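Peptide amidase (Stenotrophomonas maltophilia, PDB 1M22) probably hydrolyses amide bonds, with peptide amides as likely substrates, as an enzyme of the amidase signature family. Local coordinates at residues Val206-Arg211 with Ala240-Asp245; Asp140-Trp145 with Leu363-Gln368; Glu311-Gly316 with Ile401-Ala406. All blocks are in the same frame, centred on the assembly; numbering follows the deposited sequence.

Contact 1: Val206-Arg211 with Ala240-Asp245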
ATOM      1  N   VAL A 206      -4.362  12.099  -0.217  1.00  6.44           N
ATOM      2  CA  VAL A 206      -5.715  11.692   0.139  1.00  6.72           C
ATOM      3  C   VAL A 206      -6.679  12.458  -0.763  1.00  6.72           C
ATOM      4  O   VAL A 206      -6.705  13.690  -0.764  1.00  9.27           O
ATOM      5  CB  VAL A 206      -6.017  11.996   1.619  1.00  7.06           C
ATOM      6  CG1 VAL A 206      -7.498  11.778   1.905  1.00  8.59           C
ATOM      7  CG2 VAL A 206      -5.173  11.091   2.507  1.00  9.58           C
ATOM      8  N   GLY A 207      -7.456  11.718  -1.544  1.00  7.20           N
ATOM      9  CA  GLY A 207      -8.390  12.346  -2.458  1.00  8.30           C
ATOM     10  C   GLY A 207      -8.101  12.017  -3.910  1.00  6.29           C
ATOM     11  O   GLY A 207      -8.956  12.233  -4.768  1.00  8.58           O
ATOM     12  N   LEU A 208      -6.907  11.504  -4.203  1.00  7.00           N
ATOM     13  CA  LEU A 208      -6.576  11.158  -5.583  1.00  6.34           C
ATOM     14  C   LEU A 208      -7.315   9.896  -6.009  1.00  5.89           C
ATOM     15  O   LEU A 208      -7.783   9.794  -7.141  1.00  6.65           O
ATOM     16  CB  LEU A 208      -5.067  10.937  -5.748  1.00  6.95           C
ATOM     17  CG  LEU A 208      -4.628  10.592  -7.182  1.00  5.73           C
ATOM     18  CD1 LEU A 208      -4.905  11.772  -8.108  1.00  9.62           C
ATOM     19  CD2 LEU A 208      -3.145  10.237  -7.199  1.00  8.91           C
ATOM     20  N   VAL A 209      -7.415   8.940  -5.087  1.00  6.01           N
ATOM     21  CA  VAL A 209      -8.075   7.661  -5.333  1.00  6.09           C
ATOM     22  C   VAL A 209      -9.234   7.480  -4.355  1.00  6.38           C
ATOM     23  O   VAL A 209      -9.066   7.631  -3.143  1.00  6.05           O
ATOM     24  CB  VAL A 209      -7.083   6.486  -5.158  1.00  5.62           C
ATOM     25  CG1 VAL A 209      -7.781   5.160  -5.440  1.00  6.78           C
ATOM     26  CG2 VAL A 209      -5.882   6.675  -6.077  1.00  7.15           C
ATOM     27  N   SER A 210     -10.406   7.140  -4.877  1.00  5.48           N
ATOM     28  CA  SER A 210     -11.576   6.965  -4.029  1.00  5.57           C
ATOM     29  C   SER A 210     -11.417   5.899  -2.951  1.00  5.02           C
ATOM     30  O   SER A 210     -10.857   4.831  -3.195  1.00  5.65           O
ATOM     31  CB  SER A 210     -12.787   6.612  -4.888  1.00  6.33           C
ATOM     32  OG  SER A 210     -13.931   6.428  -4.072  1.00  6.89           O
ATOM     33  N   ARG A 211     -11.927   6.201  -1.759  1.00  6.39           N
ATOM     34  CA  ARG A 211     -11.899   5.251  -0.655  1.00  6.01           C
ATOM     35  C   ARG A 211     -13.246   4.535  -0.556  1.00  6.45           C
ATOM     36  O   ARG A 211     -13.472   3.749   0.367  1.00  7.87           O
ATOM     37  CB  ARG A 211     -11.613   5.948   0.685  1.00  7.48           C
ATOM     38  CG  ARG A 211     -10.158   6.354   0.933  1.00  6.64           C
ATOM     39  CD  ARG A 211      -9.799   7.668   0.252  1.00  7.64           C
ATOM     40  NE  ARG A 211     -10.684   8.753   0.673  1.00  6.54           N
ATOM     41  CZ  ARG A 211     -10.631   9.359   1.856  1.00  7.46           C
ATOM     42  NH1 ARG A 211      -9.724   9.008   2.758  1.00  7.43           N
ATOM     43  NH2 ARG A 211     -11.521  10.298   2.153  1.00  9.18           N
ATOM     44  N   ALA A 240      -4.843   4.017 -13.652  1.00  7.75           N
ATOM     45  CA  ALA A 240      -6.145   3.371 -13.739  1.00  8.14           C
ATOM     46  C   ALA A 240      -7.078   3.621 -12.550  1.00  8.87           C
ATOM     47  O   ALA A 240      -8.293   3.720 -12.733  1.00 11.10           O
ATOM     48  CB  ALA A 240      -5.958   1.867 -13.937  1.00  9.63           C
ATOM     49  N   ILE A 241      -6.530   3.731 -11.343  1.00  7.92           N
ATOM     50  CA  ILE A 241      -7.379   3.917 -10.168  1.00  7.91           C
ATOM     51  C   ILE A 241      -7.677   5.355  -9.758  1.00  8.43           C
ATOM     52  O   ILE A 241      -8.640   5.595  -9.031  1.00  9.07           O
ATOM     53  CB  ILE A 241      -6.820   3.152  -8.934  1.00  7.62           C
ATOM     54  CG1 ILE A 241      -5.463   3.717  -8.507  1.00  7.76           C
ATOM     55  CG2 ILE A 241      -6.705   1.665  -9.261  1.00 10.49           C
ATOM     56  CD1 ILE A 241      -4.894   3.054  -7.254  1.00  8.79           C
ATOM     57  N   ALA A 242      -6.871   6.310 -10.209  1.00  7.11           N
ATOM     58  CA  ALA A 242      -7.115   7.704  -9.850  1.00  7.22           C
ATOM     59  C   ALA A 242      -8.385   8.213 -10.519  1.00  7.96           C
ATOM     60  O   ALA A 242      -8.657   7.891 -11.677  1.00 10.32           O
ATOM     61  CB  ALA A 242      -5.928   8.574 -10.258  1.00  7.54           C
ATOM     62  N   GLY A 243      -9.166   9.002  -9.789  1.00  8.62           N
ATOM     63  CA  GLY A 243     -10.383   9.540 -10.370  1.00  9.50           C
ATOM     64  C   GLY A 243     -11.384  10.042  -9.352  1.00  9.02           C
ATOM     65  O   GLY A 243     -11.412   9.582  -8.209  1.00  9.57           O
ATOM     66  N   ARG A 244     -12.210  10.994  -9.772  1.00  8.75           N
ATOM     67  CA  ARG A 244     -13.232  11.564  -8.906  1.00  9.34           C
ATOM     68  C   ARG A 244     -14.398  10.592  -8.736  1.00  8.76           C
ATOM     69  O   ARG A 244     -14.817   9.924  -9.684  1.00 11.46           O
ATOM     70  CB  ARG A 244     -13.740  12.882  -9.492  1.00 11.06           C
ATOM     71  CG  ARG A 244     -14.701  13.640  -8.592  1.00 15.04           C
ATOM     72  CD  ARG A 244     -15.056  14.996  -9.183  1.00 21.36           C
ATOM     73  NE  ARG A 244     -15.900  15.779  -8.286  1.00 27.62           N
ATOM     74  CZ  ARG A 244     -16.319  17.015  -8.539  1.00 30.59           C
ATOM     75  NH1 ARG A 244     -15.972  17.618  -9.668  1.00 33.06           N
ATOM     76  NH2 ARG A 244     -17.086  17.648  -7.661  1.00 32.41           N
ATOM     77  N   ASP A 245     -14.912  10.515  -7.514  1.00  8.77           N
ATOM     78  CA  ASP A 245     -16.031   9.638  -7.185  1.00  9.05           C
ATOM     79  C   ASP A 245     -16.980  10.410  -6.273  1.00  9.43           C
ATOM     80  O   ASP A 245     -16.585  10.853  -5.195  1.00  9.45           O
ATOM     81  CB  ASP A 245     -15.505   8.378  -6.480  1.00  9.08           C
ATOM     82  CG  ASP A 245     -16.613   7.446  -6.009  1.00 11.60           C
ATOM     83  OD1 ASP A 245     -17.783   7.613  -6.415  1.00 11.58           O
ATOM     84  OD2 ASP A 245     -16.303   6.525  -5.224  1.00  9.72           O
TER
HETATM   85  O   HOH W   1     -10.695   6.872  -7.680  1.00  8.33           O
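S210 and D245 form the tight end of this contact. The hydroxyl OG of S210 donates to OD2 of D245 over only 2.6 Å, meeting the anti lone pair of that oxygen, and S210 CB lies 3.6 Å from D245 CB alongside the bond. Both groups have a second hold in nearby backbone: OG receives D212 N and OD1 receives A247 N, which probably fixes the turn of the carboxylate. V209 rests both methyls on I241, with V209 CG2 3.9 Å from I241 CG1, a branch that chi1 of 64° wedges between its own backbone N and carbonyl carbon. Beside it, G243 N donates to L208 O at 3.1 Å (161° at the hydrogen), an oxygen that also accepts from R257 NH1.

Where the segments stand further apart, a single water bridges them. S210 N and G243 O are 4.3 Å from each other, and the water accepts from S210 N and donates to G243 O and I241 O.

The contact thus ties the connection between strands 200-203 and 223-228 to the C-terminal end of helix 231-241, while helix 112-119 packs Y112 on S210 and D245, L113 on V209 and L117 on I241.

Contact 2: Asp140-Trp145 with Leu363-Gln368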
ATOM      1  N   ASP A 140       0.060  -4.320  20.976  1.00 13.05           N
ATOM      2  CA  ASP A 140       1.010  -5.416  20.800  1.00 13.64           C
ATOM      3  C   ASP A 140       0.559  -6.390  19.720  1.00 13.42           C
ATOM      4  O   ASP A 140       0.711  -7.606  19.856  1.00 13.89           O
ATOM      5  CB  ASP A 140       1.207  -6.180  22.114  1.00 15.56           C
ATOM      6  CG  ASP A 140       1.663  -5.286  23.245  1.00 18.77           C
ATOM      7  OD1 ASP A 140       2.523  -4.412  23.010  1.00 21.01           O
ATOM      8  OD2 ASP A 140       1.170  -5.464  24.378  1.00 22.76           O
ATOM      9  N   SER A 141       0.007  -5.850  18.642  1.00 12.01           N
ATOM     10  CA  SER A 141      -0.462  -6.672  17.539  1.00 11.27           C
ATOM     11  C   SER A 141       0.704  -7.282  16.769  1.00 10.66           C
ATOM     12  O   SER A 141       1.842  -6.825  16.875  1.00 12.18           O
ATOM     13  CB  SER A 141      -1.305  -5.826  16.592  1.00 12.07           C
ATOM     14  OG  SER A 141      -0.522  -4.776  16.057  1.00 13.19           O
ATOM     15  N   ILE A 142       0.407  -8.322  15.996  1.00 10.53           N
ATOM     16  CA  ILE A 142       1.410  -9.002  15.186  1.00 10.58           C
ATOM     17  C   ILE A 142       1.161  -8.641  13.722  1.00  8.70           C
ATOM     18  O   ILE A 142       0.112  -8.957  13.161  1.00  9.71           O
ATOM     19  CB  ILE A 142       1.314 -10.532  15.355  1.00 12.03           C
ATOM     20  CG1 ILE A 142       1.476 -10.905  16.833  1.00 14.24           C
ATOM     21  CG2 ILE A 142       2.387 -11.217  14.514  1.00 13.93           C
ATOM     22  CD1 ILE A 142       1.235 -12.368  17.122  1.00 19.16           C
ATOM     23  N   SER A 143       2.125  -7.968  13.107  1.00  9.73           N
ATOM     24  CA  SER A 143       1.983  -7.560  11.714  1.00  9.97           C
ATOM     25  C   SER A 143       1.794  -8.747  10.781  1.00  8.44           C
ATOM     26  O   SER A 143       2.486  -9.762  10.897  1.00  8.72           O
ATOM     27  CB  SER A 143       3.210  -6.763  11.268  1.00 13.40           C
ATOM     28  OG  SER A 143       3.316  -5.550  11.988  1.00 21.17           O
ATOM     29  N   GLY A 144       0.844  -8.620   9.862  1.00  7.85           N
ATOM     30  CA  GLY A 144       0.604  -9.682   8.905  1.00  8.15           C
ATOM     31  C   GLY A 144      -0.253 -10.837   9.385  1.00  7.05           C
ATOM     32  O   GLY A 144      -0.414 -11.821   8.665  1.00  7.45           O
ATOM     33  N   TRP A 145      -0.799 -10.731  10.592  1.00  7.82           N
ATOM     34  CA  TRP A 145      -1.647 -11.791  11.122  1.00  7.39           C
ATOM     35  C   TRP A 145      -3.120 -11.414  11.157  1.00  6.22           C
ATOM     36  O   TRP A 145      -3.476 -10.281  11.483  1.00  7.40           O
ATOM     37  CB  TRP A 145      -1.236 -12.166  12.551  1.00  8.28           C
ATOM     38  CG  TRP A 145      -2.133 -13.232  13.145  1.00  9.26           C
ATOM     39  CD1 TRP A 145      -1.983 -14.586  13.031  1.00 10.57           C
ATOM     40  CD2 TRP A 145      -3.372 -13.024  13.841  1.00  9.47           C
ATOM     41  NE1 TRP A 145      -3.053 -15.232  13.607  1.00 10.43           N
ATOM     42  CE2 TRP A 145      -3.920 -14.299  14.109  1.00  9.54           C
ATOM     43  CE3 TRP A 145      -4.074 -11.884  14.259  1.00  9.86           C
ATOM     44  CZ2 TRP A 145      -5.139 -14.466  14.779  1.00 10.76           C
ATOM     45  CZ3 TRP A 145      -5.289 -12.052  14.925  1.00 11.26           C
ATOM     46  CH2 TRP A 145      -5.805 -13.337  15.175  1.00 10.99           C
ATOM     47  N   LEU A 363      -8.833 -13.643  19.886  1.00 12.94           N
ATOM     48  CA  LEU A 363      -8.036 -12.960  20.899  1.00 14.58           C
ATOM     49  C   LEU A 363      -6.969 -13.812  21.582  1.00 14.53           C
ATOM     50  O   LEU A 363      -6.640 -13.580  22.744  1.00 17.67           O
ATOM     51  CB  LEU A 363      -8.977 -12.367  21.954  1.00 14.64           C
ATOM     52  CG  LEU A 363     -10.143 -11.542  21.398  1.00 13.60           C
ATOM     53  CD1 LEU A 363     -11.064 -11.129  22.533  1.00 17.03           C
ATOM     54  CD2 LEU A 363      -9.616 -10.319  20.658  1.00 15.08           C
ATOM     55  N   GLY A 364      -6.417 -14.776  20.855  1.00 14.65           N
ATOM     56  CA  GLY A 364      -5.401 -15.641  21.427  1.00 17.00           C
ATOM     57  C   GLY A 364      -3.987 -15.085  21.426  1.00 18.45           C
ATOM     58  O   GLY A 364      -3.192 -15.416  22.305  1.00 20.02           O
ATOM     59  N   LEU A 365      -3.664 -14.242  20.448  1.00 15.89           N
ATOM     60  CA  LEU A 365      -2.325 -13.664  20.352  1.00 15.95           C
ATOM     61  C   LEU A 365      -2.237 -12.283  20.997  1.00 15.21           C
ATOM     62  O   LEU A 365      -1.241 -11.952  21.637  1.00 18.28           O
ATOM     63  CB  LEU A 365      -1.893 -13.591  18.887  1.00 17.17           C
ATOM     64  CG  LEU A 365      -1.777 -14.944  18.176  1.00 18.04           C
ATOM     65  CD1 LEU A 365      -1.413 -14.727  16.716  1.00 19.43           C
ATOM     66  CD2 LEU A 365      -0.725 -15.802  18.867  1.00 20.29           C
ATOM     67  N   PHE A 366      -3.275 -11.477  20.810  1.00 13.50           N
ATOM     68  CA  PHE A 366      -3.345 -10.145  21.401  1.00 12.56           C
ATOM     69  C   PHE A 366      -4.811  -9.726  21.501  1.00  9.77           C
ATOM     70  O   PHE A 366      -5.688 -10.403  20.970  1.00 10.60           O
ATOM     71  CB  PHE A 366      -2.527  -9.116  20.599  1.00 11.63           C
ATOM     72  CG  PHE A 366      -2.897  -9.023  19.149  1.00 11.13           C
ATOM     73  CD1 PHE A 366      -2.413  -9.950  18.230  1.00 11.33           C
ATOM     74  CD2 PHE A 366      -3.721  -7.997  18.697  1.00 10.80           C
ATOM     75  CE1 PHE A 366      -2.743  -9.856  16.878  1.00 11.87           C
ATOM     76  CE2 PHE A 366      -4.057  -7.894  17.346  1.00 11.61           C
ATOM     77  CZ  PHE A 366      -3.566  -8.824  16.437  1.00 11.76           C
ATOM     78  N   GLY A 367      -5.070  -8.614  22.181  1.00 10.39           N
ATOM     79  CA  GLY A 367      -6.441  -8.173  22.379  1.00 11.26           C
ATOM     80  C   GLY A 367      -7.095  -7.295  21.332  1.00 10.38           C
ATOM     81  O   GLY A 367      -6.724  -7.309  20.154  1.00  9.72           O
ATOM     82  N   GLN A 368      -8.096  -6.538  21.775  1.00  9.90           N
ATOM     83  CA  GLN A 368      -8.838  -5.635  20.902  1.00  8.71           C
ATOM     84  C   GLN A 368      -9.031  -4.281  21.580  1.00  7.12           C
ATOM     85  O   GLN A 368     -10.096  -3.664  21.486  1.00  9.03           O
ATOM     86  CB  GLN A 368     -10.193  -6.253  20.528  1.00  9.15           C
ATOM     87  CG  GLN A 368     -11.136  -6.512  21.701  1.00 10.77           C
ATOM     88  CD  GLN A 368     -12.443  -7.146  21.259  1.00 11.78           C
ATOM     89  OE1 GLN A 368     -12.846  -7.022  20.103  1.00 12.17           O
ATOM     90  NE2 GLN A 368     -13.124  -7.818  22.184  1.00 14.59           N
TER
HETATM   91  O   HOH W   2       1.534  -9.889  21.327  1.00 29.08           O
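L365, the first residue of its segment to make a substantial contact, sets a single methyl against two partners. CD1 sits over a face of the W145 indole, 3.6 Å from the centroid of the five-membered ring, and also meets I142 CD1, whose side chain crosses that of L365 at about a right angle. A water donates to D140 O and, weakly, to L365 O.

F366 follows and buries the most surface. A chi1 of 56° places its CG between the backbone N and the carbonyl carbon, and the ring lies flat over S141: the ring centroid is 3.6 Å from S141 CA, only 6° off the ring normal, a clear CH-pi contact. Toward W145 the ring is oblique, with planes at 76° and F366 CE1 3.6 Å from W145 CE3. R137 adds a cation-pi contact to F366, and its NE donates to the next residue, G367, at O.

The facing segment is shaped by a type II beta turn, I142 to W145, with G144 at its positive-phi position. S141 OG bonds N135 OD1 of helix 132-135. The contact therefore joins the loop leading into strand 145-146 to the linker between helices 359-362 and 369-375.

Contact 3: Glu311-Gly316 with Ile401-Ala406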
ATOM      1  N   GLU A 311      16.136  18.875   8.546  1.00 14.31           N
ATOM      2  CA  GLU A 311      15.359  18.297   9.629  1.00 17.31           C
ATOM      3  C   GLU A 311      13.899  18.653   9.396  1.00 16.49           C
ATOM      4  O   GLU A 311      13.578  19.779   9.011  1.00 18.38           O
ATOM      5  CB  GLU A 311      15.816  18.849  10.981  1.00 20.83           C
ATOM      6  CG  GLU A 311      17.231  18.456  11.369  1.00 27.28           C
ATOM      7  CD  GLU A 311      17.605  18.940  12.755  1.00 30.80           C
ATOM      8  OE1 GLU A 311      17.597  20.169  12.981  1.00 34.17           O
ATOM      9  OE2 GLU A 311      17.907  18.092  13.621  1.00 33.23           O
ATOM     10  N   LEU A 312      13.016  17.686   9.611  1.00 15.03           N
ATOM     11  CA  LEU A 312      11.591  17.908   9.423  1.00 14.17           C
ATOM     12  C   LEU A 312      11.023  18.628  10.639  1.00 14.74           C
ATOM     13  O   LEU A 312      11.063  18.106  11.752  1.00 15.75           O
ATOM     14  CB  LEU A 312      10.869  16.570   9.235  1.00 16.21           C
ATOM     15  CG  LEU A 312       9.366  16.643   8.959  1.00 17.80           C
ATOM     16  CD1 LEU A 312       9.124  17.304   7.614  1.00 18.71           C
ATOM     17  CD2 LEU A 312       8.775  15.240   8.970  1.00 20.88           C
ATOM     18  N   PRO A 313      10.501  19.847  10.445  1.00 14.99           N
ATOM     19  CA  PRO A 313       9.934  20.588  11.574  1.00 16.20           C
ATOM     20  C   PRO A 313       8.746  19.831  12.163  1.00 17.38           C
ATOM     21  O   PRO A 313       7.953  19.239  11.427  1.00 17.26           O
ATOM     22  CB  PRO A 313       9.514  21.916  10.940  1.00 17.07           C
ATOM     23  CG  PRO A 313      10.474  22.069   9.796  1.00 17.83           C
ATOM     24  CD  PRO A 313      10.508  20.674   9.226  1.00 16.01           C
ATOM     25  N   ASN A 314       8.639  19.841  13.488  1.00 17.13           N
ATOM     26  CA  ASN A 314       7.546  19.176  14.196  1.00 18.20           C
ATOM     27  C   ASN A 314       7.530  17.654  14.093  1.00 17.68           C
ATOM     28  O   ASN A 314       6.498  17.025  14.328  1.00 17.33           O
ATOM     29  CB  ASN A 314       6.196  19.725  13.724  1.00 19.93           C
ATOM     30  CG  ASN A 314       5.982  21.167  14.130  1.00 20.99           C
ATOM     31  OD1 ASN A 314       6.073  21.508  15.309  1.00 22.68           O
ATOM     32  ND2 ASN A 314       5.692  22.022  13.157  1.00 21.73           N
ATOM     33  N   GLN A 315       8.670  17.063  13.753  1.00 18.67           N
ATOM     34  CA  GLN A 315       8.776  15.612  13.632  1.00 18.60           C
ATOM     35  C   GLN A 315       8.130  14.878  14.812  1.00 19.10           C
ATOM     36  O   GLN A 315       8.592  14.985  15.949  1.00 19.92           O
ATOM     37  CB  GLN A 315      10.251  15.210  13.516  1.00 21.53           C
ATOM     38  CG  GLN A 315      10.537  13.729  13.735  1.00 24.37           C
ATOM     39  CD  GLN A 315       9.931  12.840  12.666  1.00 27.19           C
ATOM     40  OE1 GLN A 315       8.719  12.844  12.451  1.00 30.24           O
ATOM     41  NE2 GLN A 315      10.776  12.066  11.994  1.00 27.85           N
ATOM     42  N   GLY A 316       7.058  14.141  14.529  1.00 17.34           N
ATOM     43  CA  GLY A 316       6.365  13.376  15.554  1.00 18.18           C
ATOM     44  C   GLY A 316       5.493  14.144  16.532  1.00 17.40           C
ATOM     45  O   GLY A 316       4.869  13.540  17.405  1.00 18.45           O
ATOM     46  N   ILE A 401       6.023  18.927   6.528  1.00  8.21           N
ATOM     47  CA  ILE A 401       6.594  18.679   5.213  1.00  7.44           C
ATOM     48  C   ILE A 401       6.725  19.966   4.390  1.00  7.63           C
ATOM     49  O   ILE A 401       7.774  20.225   3.797  1.00  7.98           O
ATOM     50  CB  ILE A 401       5.737  17.657   4.426  1.00  7.48           C
ATOM     51  CG1 ILE A 401       5.919  16.257   5.024  1.00  8.17           C
ATOM     52  CG2 ILE A 401       6.114  17.678   2.945  1.00  7.58           C
ATOM     53  CD1 ILE A 401       4.936  15.223   4.488  1.00 10.15           C
ATOM     54  N   ASP A 402       5.671  20.777   4.360  1.00  7.75           N
ATOM     55  CA  ASP A 402       5.721  22.004   3.572  1.00  7.79           C
ATOM     56  C   ASP A 402       6.749  23.002   4.091  1.00  8.88           C
ATOM     57  O   ASP A 402       7.378  23.711   3.308  1.00  9.77           O
ATOM     58  CB  ASP A 402       4.343  22.662   3.503  1.00  8.83           C
ATOM     59  CG  ASP A 402       3.331  21.811   2.763  1.00 11.82           C
ATOM     60  OD1 ASP A 402       3.718  21.138   1.782  1.00 11.77           O
ATOM     61  OD2 ASP A 402       2.148  21.825   3.155  1.00 12.97           O
ATOM     62  N   ALA A 403       6.924  23.058   5.407  1.00  9.22           N
ATOM     63  CA  ALA A 403       7.900  23.976   5.983  1.00  9.22           C
ATOM     64  C   ALA A 403       9.309  23.564   5.562  1.00 10.37           C
ATOM     65  O   ALA A 403      10.143  24.409   5.238  1.00 10.72           O
ATOM     66  CB  ALA A 403       7.784  23.983   7.505  1.00 10.04           C
ATOM     67  N   ALA A 404       9.578  22.261   5.562  1.00  8.81           N
ATOM     68  CA  ALA A 404      10.890  21.765   5.166  1.00  9.01           C
ATOM     69  C   ALA A 404      11.127  22.005   3.677  1.00  9.60           C
ATOM     70  O   ALA A 404      12.215  22.415   3.273  1.00 10.61           O
ATOM     71  CB  ALA A 404      11.010  20.279   5.489  1.00 10.03           C
ATOM     72  N   LEU A 405      10.109  21.756   2.859  1.00  8.14           N
ATOM     73  CA  LEU A 405      10.246  21.966   1.421  1.00  9.47           C
ATOM     74  C   LEU A 405      10.514  23.438   1.099  1.00  9.51           C
ATOM     75  O   LEU A 405      11.343  23.753   0.249  1.00 10.48           O
ATOM     76  CB  LEU A 405       8.984  21.505   0.683  1.00  8.03           C
ATOM     77  CG  LEU A 405       8.657  20.006   0.732  1.00  7.53           C
ATOM     78  CD1 LEU A 405       7.284  19.779   0.117  1.00  9.73           C
ATOM     79  CD2 LEU A 405       9.728  19.204  -0.003  1.00  9.09           C
ATOM     80  N   ALA A 406       9.817  24.336   1.788  1.00  9.01           N
ATOM     81  CA  ALA A 406       9.981  25.767   1.549  1.00  8.86           C
ATOM     82  C   ALA A 406      11.315  26.326   2.034  1.00 10.37           C
ATOM     83  O   ALA A 406      11.893  27.200   1.391  1.00 12.35           O
ATOM     84  CB  ALA A 406       8.840  26.533   2.203  1.00  9.68           C
TER
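I401 O accepts the backbone N-H of L405 at 2.9 Å, a regular bond of helix 383-407, and the turn of helix that it closes is the surface on which L312 and P313 pack. The motif is a type II beta turn, L312 to Q315, set against a helix within the alpha/beta fold of the enzyme. The turn follows strand 306-310, at the edge of the large sheet; the helix leads into strand 412-416, parallel to it, so the contact joins the start and the last helix of a long beta-alpha-beta crossover built from helices.

P313 and N314 occupy the two central positions of the turn. Proline suits the first, and N314 takes the positive phi of the second; Q315 N closes the turn on L312 O at 3.3 Å. A direct polar tie from the turn to this helix is the bond from N314 ND2 to E399 O, just before 401-406. Between the two segments themselves there is no hydrogen bond, and the packing is apolar.

L312 swings CG anti to its backbone nitrogen (chi1 -177°), and CD1 alone does the touching: it settles 3.7 Å from I401 N and 4.1 Å from A404 CB, between residues one helical turn apart. The I401 side chain starts away from the turn, and the approach there is mostly to its backbone. L413 of strand 412-416 touches both L312 and A404, and A438 of helix 436-442 touches L312 and I401. On another side of the helix, D402 gives its two carboxylate oxygens to Y444 OH and T466 OG1.

P313 lies alongside two consecutive alanines, its CG 4.0 Å from A403 CB and its CD 3.8 Å from A404 CB.

Along the chain, contact 2 opens first at 140-145 and encloses contact 1; contact 3 opens at 311-316 and closes last, interlocking with contact 2. Between centres, contact 1 lies about 31 Å from contact 2 and about 26 Å from contact 3, with contacts 2 and 3 about 33 Å apart. One mixed sheet relates two of them: contact 1 belongs to the connection between inner strands 200-203 and 223-228, and contact 3 follows its outermost strand 306-310. Contact 2 lies close to the active site, the S141 side chain about 8 Å from that of S165; contact 3 lies away from it. Distant chain regions are thus tied together at separate points of one fold.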